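Local coordinates for protein PKS (Streptomyces albus, PDB 4OQJ) that probably acts as a ketosynthase-containing module of a polyketide synthase, condensing acyl units on carrier proteins during oxazolomycin biosynthesis, at residues 80-85 and 107-112; 111-116 and 260-265; 116-121 and 212-217; 198-203 and 376-381. All blocks are in the same frame, centred on the assembly; numbering follows the deposited sequence. Where two conformers were deposited one is given.

Interaction 1: residues 80-85 and 107-112; sequences QVLVDA and QRQFLE
Ala-85 and Gln-109 bring the loop 80-85 and the helix 107-112 together, their CA atoms 6.8 Å apart. The loop closes with a type II beta turn from Leu-82 to Ala-85. Asp-84, with phi 62°, takes the left-handed conformation of the third turn position, and a weak backbone bond runs from Ala-85 N to Leu-82 O. Gln-109 approaches two of the loop's carbonyls directly and reaches a third, Val-83 O, through a water. Its chain leaves the helix with CG anti to the carbonyl carbon and then folds at chi2 (-71°), which brings the amide round to the end of the turn. NE2 lies 3.4 Å from Asp-84 O and also 3.4 Å from Ala-85 O, with both oxygens on the same side of it. Gln-109 OE1 accepts a hydrogen bond from a water oxygen at 3.0 Å, and the same water donates its other hydrogen to Val-83 O, also at 3.0 Å. Arg-31 NH1 is a further donor to OE1, so the oxygen is gripped twice and the amide is held against rotation. Leu-82 and Gln-109 run alongside each other head to tail, Leu-82 CD2 4.0 Å from Gln-109 OE1. The Asp-84 carboxylate is engaged by Lys-87 and Arg-701, while Glu-112, nearly one turn further along the helix, shares Arg-31 through a salt bridge. The arrangement is a beta turn docked on a helix by one glutamine and a bridging water, tying the loop after strand 75-79 to helix 105-121 in the N-terminal half of the thiolase-type ketosynthase fold.

Interaction 2: residues 111-116 and 260-265; sequences LECAYE and VGAVVL
Cys-113 meets Val-260, Gly-261 and Ala-262 where helix 105-121 packs on the central sheet of the thiolase-type fold. Helix segment 111-116 and strand segment 260-265 run in broadly the same direction, at 33°, with their axes 7.7 Å apart at closest approach. The cysteine carries the helix side of the contact. With SG anti to the backbone N (chi1 -170°), the sulfur is directed onto the strand and sits 3.8 Å from Gly-261 CA. Among its other neighbours are the backbone N of Ala-262 and the methyl CG2 of Val-260; Cys-113 SG to Ala-262 CB is 4.3 Å. Val-260 and Ala-262 both point their side chains at the helix, whereas a CB on Gly-261 would point the other way, so the sulfur lies over the bare backbone between two side chains. The strand is held by backbone bonds to strands on both sides: Val-260 and Ala-262 with Arg-31 and Ala-29, Gly-261 with Ala-219. Further out, Arg-31 also forms salt bridges with Glu-112 and Glu-116, clamping the helix over the neighbouring strand 23-31, and Ala-114 packs on helix 171-180. At the near end of the strand segment, the Val-260 methyl CG2 abuts the CB of Cys-113 at 3.8 Å.

Interaction 3: residues 116-121 and 212-217; sequences EALERA and CTMALA
Leu-118 meets Met-214, a selenomethionine, and Leu-216 without any flat group in the interface; no ring, amide or charged plane lies on a face or at an edge of it. The flat groups of helix segment 116-121 lead off to other partners. Glu-116 bonds to Arg-31 with its carboxylate, Glu-119 accepts from Tyr-697 N, and the guanidinium of Arg-120 donates to Leu-28 O. What crosses to segment 212-217 is therefore branched and methyl-ended. The CB bond of Leu-118 points neither to the strand nor from it, but the end of the chain comes nearer, with CG anti to the carbonyl carbon (chi1 -76°). Its CD2 is the meeting point: it lies 3.8 Å from Leu-216 CD1 and 3.9 Å from Met-214 CE. The Leu-216 methyl CD1 sits in the fork of the leucine, since it is also 3.8 Å from Leu-118 CG and 3.9 Å from Leu-118 CD1. Met-214 bends at chi3 (46°), which turns its terminal methyl to Leu-118, so that CE is the one atom of Met-214 near Leu-118 CD2. Met-214 and Leu-216 both face the helix, while Ala-215 between them turns to the opposite face and packs on Ala-203 of helix 195-209. Val-264 of the adjacent strand lies against both residues and also Ala-117, and Pro-125 adds to the cover of Leu-118. With only methyl and branch carbons meeting, this join of helix 105-121 to strand 214-221 is held by dispersion and burial, with no directional bond across it.

Interaction 4: residues 198-203 and 376-381; sequences VAVHLA and AGMAGL
Val-200 is the single side chain of helix segment 198-203 that closes on helix segment 376-381, and it does so with one methyl. CG2 touches the terminal CE of Met-378, a selenomethionine, at 3.7 Å and Leu-381 CD2 at 3.8 Å. These two methyls, from residues about one helical turn apart, come within 4.4 Å of each other, CE to CD2, so the three methyls form a compact triangle. The CB bond of Met-378 does not aim at the valine, but the bends at chi2 (-60°) and chi3 bring each successive atom nearer, until CE touches. Leu-381 approaches more directly, with CG anti to the backbone N. Away from this spot the helices stand well apart; even the nearest CA atoms, those of Val-200 and Met-378, are 9.2 Å from each other, and Ala-199 points at the other helix without touching it. The far side of 198-203 does not open to solvent but meets the second subunit, where His-201 NE2 bonds to Asp-211 OD2 of that subunit and Leu-202 packs on its Tyr-135. Strands of the sheet cover this helix too, Val-200 packing on Ala-217 and Ile-282, as expected for a buried central helix of a thiolase fold. The contact with 376-381 is made by three methyls, so the fit there depends on shape and burial, while the polar bond of His-201 gives direction on the dimer side.

Interactions 1, 2 and 3 follow one another along helix 105-121, with interactions 1 and 2 centred about 11 Å apart and 2 and 3 about 7 Å. Interactions 2 and 3 meet neighbouring strands, which probably bond through Val-263 N to Ala-217 O at 2.9 Å; Ala-114 CB also packs on Leu-216 CD2. Interaction 4 lies on the other face of that sheet, about 12 Å from interaction 2 between centres: Met-378 CG reaches Gly-261 O at 3.5 Å, and Val-200 CA packs on Ala-217 CB. As in related ketosynthases, helix 195-209 of interaction 4 probably follows the nucleophilic cysteine.

Interaction 1: residues 80-85 and 107-112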
loop_
_atom_site.group_PDB
_atom_site.type_symbol
_atom_site.label_atom_id
_atom_site.label_comp_id
_atom_site.label_asym_id
_atom_site.label_seq_id
_atom_site.Cartn_x
_atom_site.Cartn_y
_atom_site.Cartn_z
ATOM N N GLN A 80 -13.503 6.635 -24.588
ATOM C CA GLN A 80 -12.371 5.731 -24.721
ATOM C C GLN A 80 -12.757 4.451 -24.036
ATOM O O GLN A 80 -12.572 4.329 -22.818
ATOM C CB GLN A 80 -11.121 6.333 -24.080
ATOM C CG GLN A 80 -10.528 7.490 -24.867
ATOM C CD GLN A 80 -9.671 7.025 -26.028
ATOM O OE1 GLN A 80 -9.725 5.862 -26.427
ATOM N NE2 GLN A 80 -8.862 7.938 -26.569
ATOM N N VAL A 81 -13.316 3.512 -24.799
ATOM C CA VAL A 81 -13.926 2.323 -24.208
ATOM C C VAL A 81 -13.033 1.091 -24.256
ATOM O O VAL A 81 -12.229 0.901 -25.177
ATOM C CB VAL A 81 -15.272 1.978 -24.893
ATOM C CG1 VAL A 81 -16.142 3.224 -25.010
ATOM C CG2 VAL A 81 -15.059 1.356 -26.251
ATOM N N LEU A 82 -13.186 0.255 -23.238
ATOM C CA LEU A 82 -12.555 -1.050 -23.206
ATOM C C LEU A 82 -13.545 -2.106 -23.708
ATOM O O LEU A 82 -14.532 -2.404 -23.038
ATOM C CB LEU A 82 -12.082 -1.388 -21.798
ATOM C CG LEU A 82 -11.437 -2.771 -21.668
ATOM C CD1 LEU A 82 -10.182 -2.855 -22.528
ATOM C CD2 LEU A 82 -11.125 -3.056 -20.200
ATOM N N VAL A 83 -13.282 -2.662 -24.882
ATOM C CA VAL A 83 -14.155 -3.679 -25.467
ATOM C C VAL A 83 -14.150 -4.943 -24.610
ATOM O O VAL A 83 -13.103 -5.351 -24.095
ATOM C CB VAL A 83 -13.729 -4.036 -26.910
ATOM C CG1 VAL A 83 -14.661 -5.104 -27.510
ATOM C CG2 VAL A 83 -13.720 -2.798 -27.788
ATOM N N ASP A 84 -15.326 -5.548 -24.461
ATOM C CA ASP A 84 -15.497 -6.805 -23.733
ATOM C C ASP A 84 -15.122 -6.710 -22.262
ATOM O O ASP A 84 -14.728 -7.702 -21.654
ATOM C CB ASP A 84 -14.686 -7.928 -24.397
ATOM C CG ASP A 84 -15.371 -8.485 -25.639
ATOM O OD1 ASP A 84 -16.609 -8.364 -25.771
ATOM O OD2 ASP A 84 -14.663 -9.063 -26.473
ATOM N N ALA A 85 -15.272 -5.523 -21.682
ATOM C CA ALA A 85 -15.060 -5.361 -20.250
ATOM C C ALA A 85 -16.029 -6.237 -19.434
ATOM O O ALA A 85 -15.769 -6.560 -18.278
ATOM C CB ALA A 85 -15.209 -3.908 -19.871
ATOM N N GLN A 107 -12.333 -5.933 -11.158
ATOM C CA GLN A 107 -11.601 -7.012 -10.482
ATOM C C GLN A 107 -11.502 -8.230 -11.383
ATOM O O GLN A 107 -10.486 -8.915 -11.386
ATOM C CB GLN A 107 -12.275 -7.384 -9.149
ATOM C CG GLN A 107 -12.253 -6.230 -8.157
ATOM C CD GLN A 107 -12.481 -6.623 -6.713
ATOM O OE1 GLN A 107 -12.195 -7.750 -6.293
ATOM N NE2 GLN A 107 -12.970 -5.670 -5.927
ATOM N N ARG A 108 -12.551 -8.494 -12.163
ATOM C CA ARG A 108 -12.501 -9.575 -13.144
ATOM C C ARG A 108 -11.450 -9.313 -14.201
ATOM O O ARG A 108 -10.656 -10.193 -14.539
ATOM C CB ARG A 108 -13.854 -9.762 -13.824
ATOM C CG ARG A 108 -14.904 -10.436 -12.940
ATOM C CD ARG A 108 -16.173 -10.596 -13.705
ATOM N NE ARG A 108 -17.238 -9.656 -13.364
ATOM C CZ ARG A 108 -18.140 -9.199 -14.232
ATOM N NH1 ARG A 108 -18.055 -9.494 -15.528
ATOM N NH2 ARG A 108 -19.134 -8.434 -13.810
ATOM N N GLN A 109 -11.448 -8.100 -14.734
ATOM C CA GLN A 109 -10.475 -7.744 -15.756
ATOM C C GLN A 109 -9.059 -7.741 -15.172
ATOM O O GLN A 109 -8.106 -8.135 -15.854
ATOM C CB GLN A 109 -10.823 -6.386 -16.362
ATOM C CG GLN A 109 -12.070 -6.432 -17.223
ATOM C CD GLN A 109 -11.854 -7.166 -18.525
ATOM O OE1 GLN A 109 -10.868 -6.939 -19.212
ATOM N NE2 GLN A 109 -12.775 -8.055 -18.867
ATOM N N PHE A 110 -8.901 -7.321 -13.919
ATOM C CA PHE A 110 -7.560 -7.318 -13.330
ATOM C C PHE A 110 -7.066 -8.753 -13.168
ATOM O O PHE A 110 -5.897 -9.038 -13.380
ATOM C CB PHE A 110 -7.478 -6.624 -11.973
ATOM C CG PHE A 110 -6.076 -6.597 -11.447
ATOM C CD1 PHE A 110 -5.139 -5.724 -12.001
ATOM C CD2 PHE A 110 -5.653 -7.515 -10.517
ATOM C CE1 PHE A 110 -3.824 -5.746 -11.578
ATOM C CE2 PHE A 110 -4.337 -7.543 -10.081
ATOM C CZ PHE A 110 -3.426 -6.657 -10.602
ATOM N N LEU A 111 -7.969 -9.647 -12.777
ATOM C CA LEU A 111 -7.629 -11.050 -12.591
ATOM C C LEU A 111 -7.168 -11.680 -13.904
ATOM O O LEU A 111 -6.142 -12.357 -13.952
ATOM C CB LEU A 111 -8.827 -11.825 -12.016
ATOM C CG LEU A 111 -8.665 -13.344 -11.853
ATOM C CD1 LEU A 111 -7.354 -13.730 -11.110
ATOM C CD2 LEU A 111 -9.858 -13.925 -11.119
ATOM N N GLU A 112 -7.898 -11.448 -14.987
ATOM C CA GLU A 112 -7.470 -12.024 -16.266
ATOM C C GLU A 112 -6.167 -11.370 -16.717
ATOM O O GLU A 112 -5.284 -12.042 -17.247
ATOM C CB GLU A 112 -8.546 -11.865 -17.335
ATOM C CG GLU A 112 -9.690 -12.841 -17.193
ATOM C CD GLU A 112 -10.649 -12.802 -18.373
ATOM O OE1 GLU A 112 -10.444 -11.982 -19.296
ATOM O OE2 GLU A 112 -11.608 -13.597 -18.391
HETATM O O HOH W 1 -11.290 -6.802 -22.144
#

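Interaction 2: residues 111-116 and 260-265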
loop_
_atom_site.group_PDB
_atom_site.type_symbol
_atom_site.label_atom_id
_atom_site.label_comp_id
_atom_site.label_asym_id
_atom_site.label_seq_id
_atom_site.Cartn_x
_atom_site.Cartn_y
_atom_site.Cartn_z
ATOM N N LEU A 111 -7.969 -9.647 -12.777
ATOM C CA LEU A 111 -7.629 -11.050 -12.591
ATOM C C LEU A 111 -7.168 -11.680 -13.904
ATOM O O LEU A 111 -6.142 -12.357 -13.952
ATOM C CB LEU A 111 -8.827 -11.825 -12.016
ATOM C CG LEU A 111 -8.665 -13.344 -11.853
ATOM C CD1 LEU A 111 -7.354 -13.730 -11.110
ATOM C CD2 LEU A 111 -9.858 -13.925 -11.119
ATOM N N GLU A 112 -7.898 -11.448 -14.987
ATOM C CA GLU A 112 -7.470 -12.024 -16.266
ATOM C C GLU A 112 -6.167 -11.370 -16.717
ATOM O O GLU A 112 -5.284 -12.042 -17.247
ATOM C CB GLU A 112 -8.546 -11.865 -17.335
ATOM C CG GLU A 112 -9.690 -12.841 -17.193
ATOM C CD GLU A 112 -10.649 -12.802 -18.373
ATOM O OE1 GLU A 112 -10.444 -11.982 -19.296
ATOM O OE2 GLU A 112 -11.608 -13.597 -18.391
ATOM N N CYS A 113 -6.039 -10.063 -16.506
ATOM C CA CYS A 113 -4.819 -9.352 -16.928
ATOM C C CYS A 113 -3.560 -9.840 -16.164
ATOM O O CYS A 113 -2.481 -9.994 -16.744
ATOM C CB CYS A 113 -4.989 -7.847 -16.732
ATOM S SG CYS A 113 -3.654 -6.866 -17.482
ATOM N N ALA A 114 -3.705 -10.080 -14.865
ATOM C CA ALA A 114 -2.602 -10.594 -14.053
ATOM C C ALA A 114 -2.184 -11.990 -14.508
ATOM O O ALA A 114 -0.992 -12.295 -14.576
ATOM C CB ALA A 114 -2.994 -10.617 -12.574
ATOM N N TYR A 115 -3.168 -12.834 -14.794
ATOM C CA TYR A 115 -2.924 -14.152 -15.357
ATOM C C TYR A 115 -2.088 -14.012 -16.631
ATOM O O TYR A 115 -1.086 -14.695 -16.791
ATOM C CB TYR A 115 -4.259 -14.849 -15.627
ATOM C CG TYR A 115 -4.216 -16.317 -16.040
ATOM C CD1 TYR A 115 -3.760 -16.707 -17.292
ATOM C CD2 TYR A 115 -4.708 -17.304 -15.191
ATOM C CE1 TYR A 115 -3.760 -18.054 -17.674
ATOM C CE2 TYR A 115 -4.720 -18.635 -15.555
ATOM C CZ TYR A 115 -4.245 -19.010 -16.794
ATOM O OH TYR A 115 -4.266 -20.340 -17.143
ATOM N N GLU A 116 -2.497 -13.110 -17.522
ATOM C CA GLU A 116 -1.775 -12.878 -18.770
ATOM C C GLU A 116 -0.356 -12.401 -18.517
ATOM O O GLU A 116 0.558 -12.811 -19.228
ATOM C CB GLU A 116 -2.493 -11.842 -19.644
ATOM C CG GLU A 116 -3.751 -12.342 -20.345
ATOM C CD GLU A 116 -4.549 -11.200 -21.009
ATOM O OE1 GLU A 116 -4.334 -10.026 -20.632
ATOM O OE2 GLU A 116 -5.392 -11.481 -21.901
ATOM N N VAL A 260 -6.903 -1.634 -18.138
ATOM C CA VAL A 260 -6.284 -2.427 -17.085
ATOM C C VAL A 260 -4.906 -2.809 -17.553
ATOM O O VAL A 260 -4.705 -3.068 -18.741
ATOM C CB VAL A 260 -7.110 -3.695 -16.744
ATOM C CG1 VAL A 260 -7.332 -4.557 -17.990
ATOM C CG2 VAL A 260 -6.433 -4.530 -15.681
ATOM N N GLY A 261 -3.956 -2.844 -16.621
ATOM C CA GLY A 261 -2.594 -3.208 -16.954
ATOM C C GLY A 261 -1.885 -3.784 -15.749
ATOM O O GLY A 261 -2.262 -3.524 -14.607
ATOM N N ALA A 262 -0.858 -4.574 -16.017
ATOM C CA ALA A 262 -0.030 -5.162 -14.970
ATOM C C ALA A 262 1.388 -5.428 -15.470
ATOM O O ALA A 262 1.615 -5.719 -16.655
ATOM C CB ALA A 262 -0.664 -6.452 -14.456
ATOM N N VAL A 263 2.344 -5.306 -14.555
ATOM C CA VAL A 263 3.707 -5.714 -14.809
ATOM C C VAL A 263 4.139 -6.723 -13.760
ATOM O O VAL A 263 3.628 -6.724 -12.637
ATOM C CB VAL A 263 4.675 -4.509 -14.815
ATOM C CG1 VAL A 263 4.303 -3.547 -15.929
ATOM C CG2 VAL A 263 4.676 -3.792 -13.446
ATOM N N VAL A 264 5.077 -7.582 -14.150
ATOM C CA VAL A 264 5.681 -8.574 -13.262
ATOM C C VAL A 264 7.133 -8.161 -13.032
ATOM O O VAL A 264 7.877 -7.963 -13.994
ATOM C CB VAL A 264 5.613 -9.981 -13.875
ATOM C CG1 VAL A 264 6.256 -11.033 -12.959
ATOM C CG2 VAL A 264 4.180 -10.354 -14.200
ATOM N N LEU A 265 7.516 -8.014 -11.766
ATOM C CA LEU A 265 8.798 -7.444 -11.373
ATOM C C LEU A 265 9.625 -8.471 -10.608
ATOM O O LEU A 265 9.075 -9.299 -9.882
ATOM C CB LEU A 265 8.577 -6.199 -10.507
ATOM C CG LEU A 265 7.663 -5.144 -11.148
ATOM C CD1 LEU A 265 7.385 -3.999 -10.189
ATOM C CD2 LEU A 265 8.268 -4.613 -12.437
#

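Interaction 3: residues 116-121 and 212-217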
loop_
_atom_site.group_PDB
_atom_site.type_symbol
_atom_site.label_atom_id
_atom_site.label_comp_id
_atom_site.label_asym_id
_atom_site.label_seq_id
_atom_site.Cartn_x
_atom_site.Cartn_y
_atom_site.Cartn_z
ATOM N N GLU A 116 -2.497 -13.110 -17.522
ATOM C CA GLU A 116 -1.775 -12.878 -18.770
ATOM C C GLU A 116 -0.356 -12.401 -18.517
ATOM O O GLU A 116 0.558 -12.811 -19.228
ATOM C CB GLU A 116 -2.493 -11.842 -19.644
ATOM C CG GLU A 116 -3.751 -12.342 -20.345
ATOM C CD GLU A 116 -4.549 -11.200 -21.009
ATOM O OE1 GLU A 116 -4.334 -10.026 -20.632
ATOM O OE2 GLU A 116 -5.392 -11.481 -21.901
ATOM N N ALA A 117 -0.170 -11.519 -17.529
ATOM C CA ALA A 117 1.161 -10.974 -17.257
ATOM C C ALA A 117 2.118 -12.069 -16.791
ATOM O O ALA A 117 3.285 -12.101 -17.201
ATOM C CB ALA A 117 1.093 -9.858 -16.228
ATOM N N LEU A 118 1.630 -12.963 -15.941
ATOM C CA LEU A 118 2.442 -14.078 -15.449
ATOM C C LEU A 118 2.718 -15.072 -16.576
ATOM O O LEU A 118 3.829 -15.577 -16.709
ATOM C CB LEU A 118 1.752 -14.769 -14.276
ATOM C CG LEU A 118 1.853 -13.976 -12.971
ATOM C CD1 LEU A 118 0.782 -14.388 -12.000
ATOM C CD2 LEU A 118 3.233 -14.180 -12.376
ATOM N N GLU A 119 1.715 -15.336 -17.404
ATOM C CA GLU A 119 1.929 -16.128 -18.604
ATOM C C GLU A 119 3.024 -15.551 -19.503
ATOM O O GLU A 119 3.873 -16.280 -19.983
ATOM C CB GLU A 119 0.637 -16.244 -19.399
ATOM C CG GLU A 119 -0.244 -17.391 -18.984
ATOM C CD GLU A 119 -1.377 -17.578 -19.967
ATOM O OE1 GLU A 119 -1.989 -16.549 -20.352
ATOM O OE2 GLU A 119 -1.647 -18.738 -20.357
ATOM N N ARG A 120 2.991 -14.249 -19.760
ATOM C CA ARG A 120 3.993 -13.662 -20.635
ATOM C C ARG A 120 5.364 -13.728 -19.978
ATOM O O ARG A 120 6.365 -13.921 -20.668
ATOM C CB ARG A 120 3.621 -12.215 -20.995
ATOM C CG ARG A 120 4.623 -11.515 -21.874
ATOM C CD ARG A 120 3.994 -10.327 -22.582
ATOM N NE ARG A 120 2.999 -10.731 -23.581
ATOM C CZ ARG A 120 1.676 -10.725 -23.400
ATOM N NH1 ARG A 120 0.867 -11.104 -24.387
ATOM N NH2 ARG A 120 1.143 -10.327 -22.251
ATOM N N ALA A 121 5.408 -13.604 -18.653
ATOM C CA ALA A 121 6.664 -13.745 -17.908
ATOM C C ALA A 121 7.200 -15.170 -17.956
ATOM O O ALA A 121 8.413 -15.383 -17.888
ATOM C CB ALA A 121 6.479 -13.315 -16.462
ATOM N N CYS A 212 9.247 -10.780 -0.858
ATOM C CA CYS A 212 8.938 -11.670 -1.979
ATOM C C CYS A 212 10.064 -11.700 -3.013
ATOM O O CYS A 212 10.972 -10.878 -2.969
ATOM C CB CYS A 212 7.626 -11.249 -2.659
ATOM S SG CYS A 212 7.544 -9.534 -3.124
ATOM N N THR A 213 9.994 -12.648 -3.945
ATOM C CA THR A 213 11.035 -12.791 -4.975
ATOM C C THR A 213 10.533 -12.298 -6.334
ATOM O O THR A 213 11.328 -11.960 -7.210
ATOM C CB THR A 213 11.526 -14.251 -5.075
ATOM O OG1 THR A 213 10.475 -15.106 -5.537
ATOM C CG2 THR A 213 12.003 -14.739 -3.703
HETATM N N MSE A 214 9.216 -12.234 -6.492
HETATM C CA MSE A 214 8.588 -11.601 -7.647
HETATM C C MSE A 214 7.383 -10.828 -7.171
HETATM O O MSE A 214 6.850 -11.115 -6.104
HETATM C CB MSE A 214 8.146 -12.633 -8.693
HETATM C CG MSE A 214 9.247 -13.250 -9.521
HETATM SE SE MSE A 214 8.596 -14.855 -10.466
HETATM C CE MSE A 214 6.943 -14.190 -11.151
ATOM N N ALA A 215 6.932 -9.858 -7.959
ATOM C CA ALA A 215 5.750 -9.090 -7.579
ATOM C C ALA A 215 4.987 -8.610 -8.798
ATOM O O ALA A 215 5.594 -8.195 -9.786
ATOM C CB ALA A 215 6.155 -7.902 -6.708
ATOM N N LEU A 216 3.661 -8.692 -8.737
ATOM C CA LEU A 216 2.813 -7.993 -9.696
ATOM C C LEU A 216 2.457 -6.611 -9.191
ATOM O O LEU A 216 2.241 -6.408 -7.991
ATOM C CB LEU A 216 1.522 -8.758 -9.975
ATOM C CG LEU A 216 1.619 -9.797 -11.081
ATOM C CD1 LEU A 216 2.186 -11.081 -10.528
ATOM C CD2 LEU A 216 0.281 -10.020 -11.715
ATOM N N ALA A 217 2.375 -5.668 -10.117
ATOM C CA ALA A 217 1.869 -4.337 -9.828
ATOM C C ALA A 217 0.955 -3.945 -10.965
ATOM O O ALA A 217 1.295 -4.134 -12.132
ATOM C CB ALA A 217 3.007 -3.330 -9.669
#

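Interaction 4: residues 198-203 and 376-381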
loop_
_atom_site.group_PDB
_atom_site.type_symbol
_atom_site.label_atom_id
_atom_site.label_comp_id
_atom_site.label_asym_id
_atom_site.label_seq_id
_atom_site.Cartn_x
_atom_site.Cartn_y
_atom_site.Cartn_z
ATOM N N VAL A 198 2.401 4.158 -7.825
ATOM C CA VAL A 198 2.536 3.879 -6.394
ATOM C C VAL A 198 2.575 2.363 -6.161
ATOM O O VAL A 198 3.395 1.879 -5.385
ATOM C CB VAL A 198 1.400 4.533 -5.578
ATOM C CG1 VAL A 198 1.478 4.141 -4.104
ATOM C CG2 VAL A 198 1.461 6.060 -5.714
ATOM N N ALA A 199 1.728 1.601 -6.855
ATOM C CA ALA A 199 1.744 0.153 -6.704
ATOM C C ALA A 199 3.103 -0.380 -7.149
ATOM O O ALA A 199 3.691 -1.248 -6.490
ATOM C CB ALA A 199 0.623 -0.490 -7.503
ATOM N N VAL A 200 3.611 0.156 -8.263
ATOM C CA VAL A 200 4.934 -0.225 -8.743
ATOM C C VAL A 200 5.985 0.110 -7.682
ATOM O O VAL A 200 6.870 -0.695 -7.390
ATOM C CB VAL A 200 5.272 0.476 -10.084
ATOM C CG1 VAL A 200 6.752 0.338 -10.429
ATOM C CG2 VAL A 200 4.435 -0.117 -11.219
ATOM N N HIS A 201 5.890 1.302 -7.101
ATOM C CA HIS A 201 6.842 1.707 -6.073
ATOM C C HIS A 201 6.829 0.740 -4.891
ATOM O O HIS A 201 7.890 0.296 -4.421
ATOM C CB HIS A 201 6.525 3.113 -5.609
ATOM C CG HIS A 201 7.305 3.550 -4.416
ATOM N ND1 HIS A 201 8.589 4.034 -4.507
ATOM C CD2 HIS A 201 6.959 3.616 -3.111
ATOM C CE1 HIS A 201 9.005 4.385 -3.300
ATOM N NE2 HIS A 201 8.039 4.143 -2.436
ATOM N N LEU A 202 5.640 0.382 -4.412
ATOM C CA LEU A 202 5.573 -0.489 -3.239
ATOM C C LEU A 202 6.025 -1.915 -3.577
ATOM O O LEU A 202 6.655 -2.574 -2.748
ATOM C CB LEU A 202 4.166 -0.501 -2.643
ATOM C CG LEU A 202 3.715 0.849 -2.072
ATOM C CD1 LEU A 202 2.251 0.777 -1.675
ATOM C CD2 LEU A 202 4.586 1.276 -0.888
ATOM N N ALA A 203 5.726 -2.372 -4.787
ATOM C CA ALA A 203 6.216 -3.676 -5.246
ATOM C C ALA A 203 7.749 -3.716 -5.232
ATOM O O ALA A 203 8.354 -4.679 -4.744
ATOM C CB ALA A 203 5.698 -3.976 -6.620
ATOM N N ALA A 376 -3.898 4.928 -15.239
ATOM C CA ALA A 376 -3.210 5.845 -16.154
ATOM C C ALA A 376 -1.716 5.577 -16.165
ATOM O O ALA A 376 -1.083 5.597 -17.212
ATOM C CB ALA A 376 -3.482 7.291 -15.772
ATOM N N GLY A 377 -1.160 5.317 -14.985
ATOM C CA GLY A 377 0.253 5.053 -14.858
ATOM C C GLY A 377 0.678 3.767 -15.538
ATOM O O GLY A 377 1.832 3.655 -15.969
HETATM N N MSE A 378 -0.222 2.788 -15.623
HETATM C CA MSE A 378 0.096 1.548 -16.350
HETATM C C MSE A 378 0.207 1.834 -17.844
HETATM O O MSE A 378 1.114 1.355 -18.513
HETATM C CB MSE A 378 -0.973 0.461 -16.126
HETATM C CG MSE A 378 -0.817 -0.385 -14.859
HETATM SE SE MSE A 378 0.877 -1.366 -14.793
HETATM C CE MSE A 378 1.474 -0.233 -13.449
ATOM N N ALA A 379 -0.721 2.619 -18.371
ATOM C CA ALA A 379 -0.672 2.961 -19.781
ATOM C C ALA A 379 0.631 3.725 -20.080
ATOM O O ALA A 379 1.297 3.471 -21.085
ATOM C CB ALA A 379 -1.896 3.780 -20.178
ATOM N N GLY A 380 1.027 4.611 -19.176
ATOM C CA GLY A 380 2.251 5.391 -19.354
ATOM C C GLY A 380 3.531 4.554 -19.227
ATOM O O GLY A 380 4.453 4.691 -20.025
ATOM N N LEU A 381 3.586 3.691 -18.214
ATOM C CA LEU A 381 4.765 2.864 -17.972
ATOM C C LEU A 381 4.933 1.819 -19.072
ATOM O O LEU A 381 6.041 1.621 -19.589
ATOM C CB LEU A 381 4.674 2.188 -16.601
ATOM C CG LEU A 381 5.809 1.229 -16.203
ATOM C CD1 LEU A 381 7.176 1.891 -16.306
ATOM C CD2 LEU A 381 5.575 0.718 -14.794
#